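Local structure of Alpha/beta hydrolase fold-3 domain-containing protein (Enterococcus faecalis, 2QRU) at residues 126-131 against 268-273; 212-217 against 238-243. The protein is of unknown specific function but has an alpha/beta hydrolase fold and probably acts as a hydrolase. All coordinates share one frame; numbering follows the deposited sequence.

Contact 1: 126-131 against 268-273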
ATOM      1  N   PHE A 126       7.198   6.031  11.559  1.00 23.28           N
ATOM      2  CA  PHE A 126       7.785   4.828  10.981  1.00 23.45           C
ATOM      3  C   PHE A 126       6.939   4.338   9.823  1.00 23.42           C
ATOM      4  O   PHE A 126       5.785   4.785   9.636  1.00 23.35           O
ATOM      5  CB  PHE A 126       7.894   3.734  12.042  1.00 22.54           C
ATOM      6  CG  PHE A 126       6.554   3.293  12.580  1.00 24.07           C
ATOM      7  CD1 PHE A 126       5.812   2.275  11.938  1.00 24.96           C
ATOM      8  CD2 PHE A 126       6.055   3.872  13.744  1.00 23.15           C
ATOM      9  CE1 PHE A 126       4.546   1.868  12.447  1.00 27.34           C
ATOM     10  CE2 PHE A 126       4.824   3.497  14.256  1.00 25.53           C
ATOM     11  CZ  PHE A 126       4.056   2.485  13.613  1.00 25.03           C
ATOM     12  N   LEU A 127       7.505   3.401   9.084  1.00 22.91           N
ATOM     13  CA  LEU A 127       6.881   2.874   7.868  1.00 22.30           C
ATOM     14  C   LEU A 127       6.947   1.351   7.875  1.00 22.41           C
ATOM     15  O   LEU A 127       7.949   0.806   8.388  1.00 23.47           O
ATOM     16  CB  LEU A 127       7.642   3.370   6.646  1.00 21.59           C
ATOM     17  CG  LEU A 127       7.864   4.899   6.485  1.00 19.08           C
ATOM     18  CD1 LEU A 127       8.794   5.131   5.296  1.00 23.98           C
ATOM     19  CD2 LEU A 127       6.465   5.551   6.291  1.00 23.01           C
ATOM     20  N   VAL A 128       5.940   0.658   7.341  1.00 22.94           N
ATOM     21  CA  VAL A 128       6.016  -0.803   7.246  1.00 23.76           C
ATOM     22  C   VAL A 128       5.650  -1.143   5.803  1.00 23.88           C
ATOM     23  O   VAL A 128       4.559  -0.820   5.329  1.00 25.06           O
ATOM     24  CB  VAL A 128       5.037  -1.491   8.257  1.00 24.62           C
ATOM     25  CG1 VAL A 128       5.074  -3.022   8.085  1.00 24.11           C
ATOM     26  CG2 VAL A 128       5.356  -1.076   9.714  1.00 24.94           C
ATOM     27  N   ASN A 129       6.611  -1.694   5.080  1.00 24.03           N
ATOM     28  CA  ASN A 129       6.465  -2.041   3.674  1.00 23.58           C
ATOM     29  C   ASN A 129       6.333  -3.560   3.494  1.00 23.83           C
ATOM     30  O   ASN A 129       7.286  -4.292   3.778  1.00 24.62           O
ATOM     31  CB  ASN A 129       7.733  -1.625   2.926  1.00 25.06           C
ATOM     32  CG  ASN A 129       7.735  -2.151   1.525  1.00 24.29           C
ATOM     33  OD1 ASN A 129       6.782  -1.927   0.795  1.00 26.05           O
ATOM     34  ND2 ASN A 129       8.801  -2.844   1.140  1.00 23.48           N
ATOM     35  N   PHE A 130       5.178  -3.996   3.012  1.00 23.39           N
ATOM     36  CA  PHE A 130       4.976  -5.373   2.534  1.00 22.48           C
ATOM     37  C   PHE A 130       5.088  -5.351   1.023  1.00 22.64           C
ATOM     38  O   PHE A 130       4.130  -4.946   0.342  1.00 22.97           O
ATOM     39  CB  PHE A 130       3.607  -5.874   2.980  1.00 23.50           C
ATOM     40  CG  PHE A 130       3.589  -6.266   4.418  1.00 22.37           C
ATOM     41  CD1 PHE A 130       3.966  -7.575   4.781  1.00 23.17           C
ATOM     42  CD2 PHE A 130       3.183  -5.383   5.384  1.00 22.94           C
ATOM     43  CE1 PHE A 130       3.978  -7.965   6.147  1.00 24.01           C
ATOM     44  CE2 PHE A 130       3.178  -5.751   6.734  1.00 25.54           C
ATOM     45  CZ  PHE A 130       3.571  -7.033   7.131  1.00 23.13           C
ATOM     46  N   TYR A 131       6.279  -5.727   0.519  1.00 23.53           N
ATOM     47  CA  TYR A 131       6.537  -5.974  -0.915  1.00 24.29           C
ATOM     48  C   TYR A 131       6.003  -4.868  -1.864  1.00 24.56           C
ATOM     49  O   TYR A 131       5.428  -5.128  -2.933  1.00 26.30           O
ATOM     50  CB  TYR A 131       6.116  -7.397  -1.321  1.00 24.56           C
ATOM     51  CG  TYR A 131       4.809  -7.887  -0.732  1.00 23.49           C
ATOM     52  CD1 TYR A 131       3.589  -7.559  -1.310  1.00 25.06           C
ATOM     53  CD2 TYR A 131       4.800  -8.676   0.425  1.00 25.25           C
ATOM     54  CE1 TYR A 131       2.372  -8.027  -0.764  1.00 23.72           C
ATOM     55  CE2 TYR A 131       3.591  -9.125   0.990  1.00 23.70           C
ATOM     56  CZ  TYR A 131       2.391  -8.800   0.397  1.00 26.10           C
ATOM     57  OH  TYR A 131       1.204  -9.322   0.959  1.00 23.07           O
ATOM     58  N   ASP A 268       6.539  -7.670  15.077  1.00 23.33           N
ATOM     59  CA  ASP A 268       6.058  -7.330  16.425  1.00 23.35           C
ATOM     60  C   ASP A 268       7.210  -6.811  17.277  1.00 23.04           C
ATOM     61  O   ASP A 268       7.097  -5.761  17.938  1.00 23.78           O
ATOM     62  CB  ASP A 268       5.383  -8.531  17.098  1.00 23.22           C
ATOM     63  CG  ASP A 268       4.793  -8.160  18.432  1.00 25.94           C
ATOM     64  OD1 ASP A 268       3.694  -7.605  18.459  1.00 27.64           O
ATOM     65  OD2 ASP A 268       5.471  -8.395  19.461  1.00 31.21           O
ATOM     66  N   SER A 269       8.335  -7.521  17.253  0.50 22.76           N
ATOM     67  CA  SER A 269       9.514  -7.112  18.015  0.50 23.26           C
ATOM     68  C   SER A 269       9.987  -5.725  17.562  0.50 23.27           C
ATOM     69  O   SER A 269      10.307  -4.880  18.400  0.50 23.61           O
ATOM     70  CB  SER A 269      10.638  -8.135  17.850  0.50 23.09           C
ATOM     71  OG  SER A 269      11.814  -7.743  18.547  0.50 20.17           O
ATOM     72  N   TRP A 270      10.022  -5.506  16.246  1.00 23.61           N
ATOM     73  CA  TRP A 270      10.475  -4.211  15.678  1.00 23.54           C
ATOM     74  C   TRP A 270       9.508  -3.087  16.096  1.00 23.27           C
ATOM     75  O   TRP A 270       9.969  -1.963  16.445  1.00 23.77           O
ATOM     76  CB  TRP A 270      10.532  -4.325  14.164  1.00 24.50           C
ATOM     77  CG  TRP A 270      11.018  -3.098  13.441  1.00 23.92           C
ATOM     78  CD1 TRP A 270      12.310  -2.789  13.124  1.00 25.41           C
ATOM     79  CD2 TRP A 270      10.194  -2.063  12.889  1.00 25.12           C
ATOM     80  NE1 TRP A 270      12.348  -1.589  12.426  1.00 25.99           N
ATOM     81  CE2 TRP A 270      11.068  -1.120  12.269  1.00 24.73           C
ATOM     82  CE3 TRP A 270       8.811  -1.818  12.884  1.00 25.00           C
ATOM     83  CZ2 TRP A 270      10.596   0.016  11.624  1.00 26.34           C
ATOM     84  CZ3 TRP A 270       8.323  -0.671  12.213  1.00 26.85           C
ATOM     85  CH2 TRP A 270       9.230   0.232  11.600  1.00 26.77           C
ATOM     86  N   LEU A 271       8.202  -3.364  16.066  0.60 22.80           N
ATOM     87  CA  LEU A 271       7.203  -2.353  16.479  0.60 22.70           C
ATOM     88  C   LEU A 271       7.395  -1.972  17.936  0.60 22.12           C
ATOM     89  O   LEU A 271       7.286  -0.786  18.301  0.60 21.93           O
ATOM     90  CB  LEU A 271       5.775  -2.847  16.272  0.60 23.04           C
ATOM     91  CG  LEU A 271       5.249  -2.882  14.849  0.60 22.97           C
ATOM     92  CD1 LEU A 271       3.890  -3.545  14.903  0.60 23.76           C
ATOM     93  CD2 LEU A 271       5.142  -1.476  14.251  0.60 26.87           C
ATOM     94  N   LYS A 272       7.702  -2.963  18.772  1.00 21.24           N
ATOM     95  CA  LYS A 272       7.962  -2.701  20.197  1.00 21.43           C
ATOM     96  C   LYS A 272       9.199  -1.805  20.463  1.00 21.63           C
ATOM     97  O   LYS A 272       9.337  -1.271  21.553  1.00 21.94           O
ATOM     98  CB  LYS A 272       8.045  -4.022  20.995  1.00 22.70           C
ATOM     99  CG  LYS A 272       6.679  -4.689  21.132  1.00 21.85           C
ATOM    100  CD  LYS A 272       6.800  -6.053  21.865  1.00 20.94           C
ATOM    101  CE  LYS A 272       5.440  -6.538  22.428  1.00 24.01           C
ATOM    102  NZ  LYS A 272       4.368  -6.620  21.395  1.00 26.41           N
ATOM    103  N   GLU A 273      10.073  -1.644  19.457  1.00 21.68           N
ATOM    104  CA  GLU A 273      11.229  -0.746  19.564  1.00 23.81           C
ATOM    105  C   GLU A 273      10.976   0.667  19.007  1.00 22.55           C
ATOM    106  O   GLU A 273      11.859   1.506  19.085  1.00 22.47           O
ATOM    107  CB  GLU A 273      12.493  -1.384  18.948  1.00 25.04           C
ATOM    108  CG  GLU A 273      12.864  -2.687  19.709  1.00 26.30           C
ATOM    109  CD  GLU A 273      14.195  -3.330  19.276  1.00 29.53           C
ATOM    110  OE1 GLU A 273      14.896  -2.764  18.405  1.00 36.44           O
ATOM    111  OE2 GLU A 273      14.516  -4.411  19.843  1.00 35.31           O
TER
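Phe-126 and Trp-270 meet where segment 126-131 faces the end of helix 258-272. The path outward along Phe-126 begins at CB, which lies 3.8 Å from Trp-270 CH2. Its CG, still near Trp-270 CH2, sits between the backbone N and the carbonyl carbon (chi1 63°), a turn that swings the ring toward the helix. One step on, Phe-126 CD1 is 3.9 Å from Trp-270 CZ3. The two ring planes stand at 81°, with the centroid of the six-membered ring of Trp-270 5.9 Å from that of Phe-126, an oblique pair, neither a stack nor edge-to-face. Farther out, Phe-126 CE1 comes 3.8 Å from Leu-271 CD2, and the tip, Phe-126 CZ, stays 4.2 Å from Leu-271 CD2; because Leu-271 was modelled in two conformers, both touches are less certain. The far end of the indole also reaches the strand itself: Trp-270 CZ3 is 3.9 Å from Val-128 CG2, and Trp-270 CH2 lies 3.5 Å from Leu-127 O, a carbonyl bonded within the sheet to Phe-214. Arg-274 makes a cation-pi contact with Trp-270 and touches Phe-126 as well. Only 163 Å² is buried between the segments, yet all five touching residues are buried in the protein. Between these two segments, then, the helix end is met by apolar and aromatic packing, with one ring carbon against a carbonyl and no hydrogen bond.

Contact 2: 212-217 against 238-243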
ATOM      1  N   PRO A 212      12.240   5.483   9.888  1.00 23.53           N
ATOM      2  CA  PRO A 212      12.566   4.044   9.885  1.00 23.34           C
ATOM      3  C   PRO A 212      11.495   3.174   9.307  1.00 23.41           C
ATOM      4  O   PRO A 212      10.283   3.372   9.557  1.00 22.90           O
ATOM      5  CB  PRO A 212      12.771   3.706  11.362  1.00 23.72           C
ATOM      6  CG  PRO A 212      13.302   5.056  11.909  1.00 24.24           C
ATOM      7  CD  PRO A 212      12.368   6.033  11.233  1.00 24.67           C
ATOM      8  N   CYS A 213      11.945   2.191   8.543  1.00 23.42           N
ATOM      9  CA  CYS A 213      11.035   1.329   7.840  1.00 24.12           C
ATOM     10  C   CYS A 213      11.332  -0.159   8.130  1.00 23.59           C
ATOM     11  O   CYS A 213      12.542  -0.569   8.200  1.00 23.18           O
ATOM     12  CB  CYS A 213      11.162   1.639   6.338  1.00 24.42           C
ATOM     13  SG  CYS A 213      10.095   0.539   5.334  1.00 25.89           S
ATOM     14  N   PHE A 214      10.270  -0.933   8.350  1.00 23.32           N
ATOM     15  CA  PHE A 214      10.351  -2.406   8.365  1.00 22.97           C
ATOM     16  C   PHE A 214       9.863  -2.895   7.020  1.00 24.61           C
ATOM     17  O   PHE A 214       8.712  -2.625   6.615  1.00 23.83           O
ATOM     18  CB  PHE A 214       9.478  -2.997   9.461  1.00 24.63           C
ATOM     19  CG  PHE A 214       9.556  -4.496   9.547  1.00 22.71           C
ATOM     20  CD1 PHE A 214       8.800  -5.314   8.672  1.00 23.01           C
ATOM     21  CD2 PHE A 214      10.408  -5.086  10.501  1.00 24.19           C
ATOM     22  CE1 PHE A 214       8.877  -6.719   8.784  1.00 24.88           C
ATOM     23  CE2 PHE A 214      10.520  -6.489  10.607  1.00 26.07           C
ATOM     24  CZ  PHE A 214       9.752  -7.311   9.762  1.00 25.97           C
ATOM     25  N   SER A 215      10.744  -3.584   6.289  1.00 23.31           N
ATOM     26  CA  SER A 215      10.473  -3.909   4.880  1.00 22.82           C
ATOM     27  C   SER A 215      10.630  -5.408   4.670  1.00 23.04           C
ATOM     28  O   SER A 215      11.584  -5.999   5.160  1.00 22.52           O
ATOM     29  CB  SER A 215      11.494  -3.198   3.977  1.00 23.82           C
ATOM     30  OG  SER A 215      11.261  -3.468   2.593  1.00 24.21           O
ATOM     31  N   THR A 216       9.709  -6.026   3.932  1.00 21.07           N
ATOM     32  CA  THR A 216       9.733  -7.477   3.732  1.00 21.81           C
ATOM     33  C   THR A 216       9.133  -7.851   2.365  1.00 21.28           C
ATOM     34  O   THR A 216       8.223  -7.194   1.870  1.00 23.22           O
ATOM     35  CB  THR A 216       8.953  -8.191   4.882  1.00 22.23           C
ATOM     36  OG1 THR A 216       8.983  -9.612   4.685  1.00 23.17           O
ATOM     37  CG2 THR A 216       7.468  -7.721   4.928  1.00 24.23           C
ATOM     38  N   ALA A 217       9.662  -8.929   1.783  1.00 22.67           N
ATOM     39  CA  ALA A 217       9.196  -9.426   0.481  1.00 22.70           C
ATOM     40  C   ALA A 217       9.771 -10.800   0.291  1.00 24.05           C
ATOM     41  O   ALA A 217      10.767 -11.164   0.937  1.00 23.57           O
ATOM     42  CB  ALA A 217       9.664  -8.527  -0.652  1.00 22.78           C
ATOM     43  N   GLU A 238      18.336   3.411   9.446  1.00 22.83           N
ATOM     44  CA  GLU A 238      17.769   2.790  10.675  1.00 25.07           C
ATOM     45  C   GLU A 238      16.603   1.830  10.370  1.00 25.21           C
ATOM     46  O   GLU A 238      15.673   1.657  11.175  1.00 25.15           O
ATOM     47  CB  GLU A 238      17.334   3.866  11.686  1.00 26.53           C
ATOM     48  CG  GLU A 238      18.418   4.932  11.982  1.00 29.59           C
ATOM     49  CD  GLU A 238      19.662   4.352  12.601  1.00 38.86           C
ATOM     50  OE1 GLU A 238      19.588   3.251  13.194  1.00 42.65           O
ATOM     51  OE2 GLU A 238      20.729   5.016  12.530  1.00 44.40           O
ATOM     52  N   SER A 239      16.668   1.208   9.196  1.00 23.23           N
ATOM     53  CA  SER A 239      15.601   0.339   8.700  1.00 23.82           C
ATOM     54  C   SER A 239      16.035  -1.118   8.669  1.00 23.73           C
ATOM     55  O   SER A 239      17.226  -1.455   8.890  1.00 24.09           O
ATOM     56  CB  SER A 239      15.095   0.844   7.319  1.00 24.06           C
ATOM     57  OG  SER A 239      14.505   2.151   7.457  1.00 23.22           O
ATOM     58  N   THR A 240      15.038  -1.989   8.512  1.00 23.54           N
ATOM     59  CA  THR A 240      15.232  -3.428   8.552  1.00 25.64           C
ATOM     60  C   THR A 240      14.601  -4.045   7.299  1.00 24.89           C
ATOM     61  O   THR A 240      13.490  -3.665   6.905  1.00 25.52           O
ATOM     62  CB  THR A 240      14.507  -3.992   9.818  1.00 26.70           C
ATOM     63  OG1 THR A 240      15.168  -3.498  10.998  1.00 29.21           O
ATOM     64  CG2 THR A 240      14.532  -5.499   9.827  1.00 30.38           C
ATOM     65  N   PHE A 241      15.320  -4.984   6.677  1.00 24.80           N
ATOM     66  CA  PHE A 241      14.746  -5.800   5.597  1.00 23.62           C
ATOM     67  C   PHE A 241      14.750  -7.259   6.044  1.00 24.56           C
ATOM     68  O   PHE A 241      15.805  -7.800   6.454  1.00 24.45           O
ATOM     69  CB  PHE A 241      15.535  -5.686   4.308  1.00 23.98           C
ATOM     70  CG  PHE A 241      15.136  -6.709   3.290  1.00 22.27           C
ATOM     71  CD1 PHE A 241      13.895  -6.615   2.658  1.00 24.09           C
ATOM     72  CD2 PHE A 241      16.001  -7.760   2.951  1.00 22.08           C
ATOM     73  CE1 PHE A 241      13.485  -7.592   1.710  1.00 24.74           C
ATOM     74  CE2 PHE A 241      15.596  -8.750   1.992  1.00 24.19           C
ATOM     75  CZ  PHE A 241      14.336  -8.654   1.386  1.00 25.04           C
ATOM     76  N   LYS A 242      13.580  -7.884   5.981  1.00 25.21           N
ATOM     77  CA  LYS A 242      13.438  -9.297   6.308  1.00 25.94           C
ATOM     78  C   LYS A 242      12.895 -10.025   5.100  1.00 26.30           C
ATOM     79  O   LYS A 242      11.783  -9.763   4.665  1.00 26.54           O
ATOM     80  CB  LYS A 242      12.505  -9.511   7.527  1.00 27.23           C
ATOM     81  CG  LYS A 242      12.986  -8.871   8.842  1.00 29.78           C
ATOM     82  CD  LYS A 242      14.300  -9.470   9.230  1.00 32.85           C
ATOM     83  CE  LYS A 242      14.668  -9.116  10.649  1.00 34.72           C
ATOM     84  NZ  LYS A 242      15.673 -10.106  11.134  1.00 37.46           N
ATOM     85  N   ALA A 243      13.689 -10.913   4.521  1.00 26.25           N
ATOM     86  CA  ALA A 243      13.203 -11.712   3.401  1.00 26.86           C
ATOM     87  C   ALA A 243      12.313 -12.837   3.910  1.00 27.95           C
ATOM     88  O   ALA A 243      12.505 -13.347   5.028  1.00 28.46           O
ATOM     89  CB  ALA A 243      14.361 -12.305   2.628  1.00 27.20           C
TER
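Cys-213 N donates to Ser-239 OG at 2.8 Å, opening a ladder of bonds between two parallel strands, 213-217 and 240-243. Ser-239 OG lies beside its own backbone N (chi1 -64°), where it can meet the neighbouring strand and also bond to Pro-237 O. Three backbone bonds follow: Thr-240 N to Cys-213 O at 2.9 Å, Ser-215 N to Thr-240 O at 2.8 Å, and Lys-242 N to Ser-215 O at 2.9 Å. The ladder then loosens, for Ala-217 N is 3.7 Å from Lys-242 O and has no partner in the model. Thr-216 OG1 takes that carbonyl instead, giving its proton to Lys-242 O at 2.8 Å from 21° outside the carbonyl plane. On one face of the sheet, Phe-214 CZ lies 3.7 Å from Lys-242 CG, the two side chains crossing at about a right angle; helix 258-272 packs over this face. On the other, Phe-241 CD1 comes 3.5 Å from Ser-215 O, and helix 227-235 lies beyond, with Ser-229 O bonded to Ser-215 OG. The strand axes run 19° apart. Strand, helix 227-235 and strand make a beta-alpha-beta unit at the C-terminal edge of the alpha/beta hydrolase sheet, whose following loops carry Asp-221 and His-249, residues placed as in a Ser-His-Asp triad with Ser-104, though that role is unconfirmed.

How the contacts relate
Strands 127-130 and 213-218 are neighbours in one sheet, so contacts 1 and 2 adjoin, their centres about 7 Å apart. Probable hydrogen bonds join them directly, from Asn-129 N to Phe-214 O and from Tyr-131 N to Thr-216 O. Trp-270 also spans both, since its ring meets that of Phe-214 as well as the strand of contact 1. The touching residues of contact 1 are all buried, and it is mostly apolar, with no hydrogen bond across it. Contact 2 joins the outermost strand 240-244 to its neighbour, is only partly buried, buries 494 Å² between its segments, and adds side-chain packing to its hydrogen bonds. Helix 258-272 follows that edge strand and packs back over the face both contacts share.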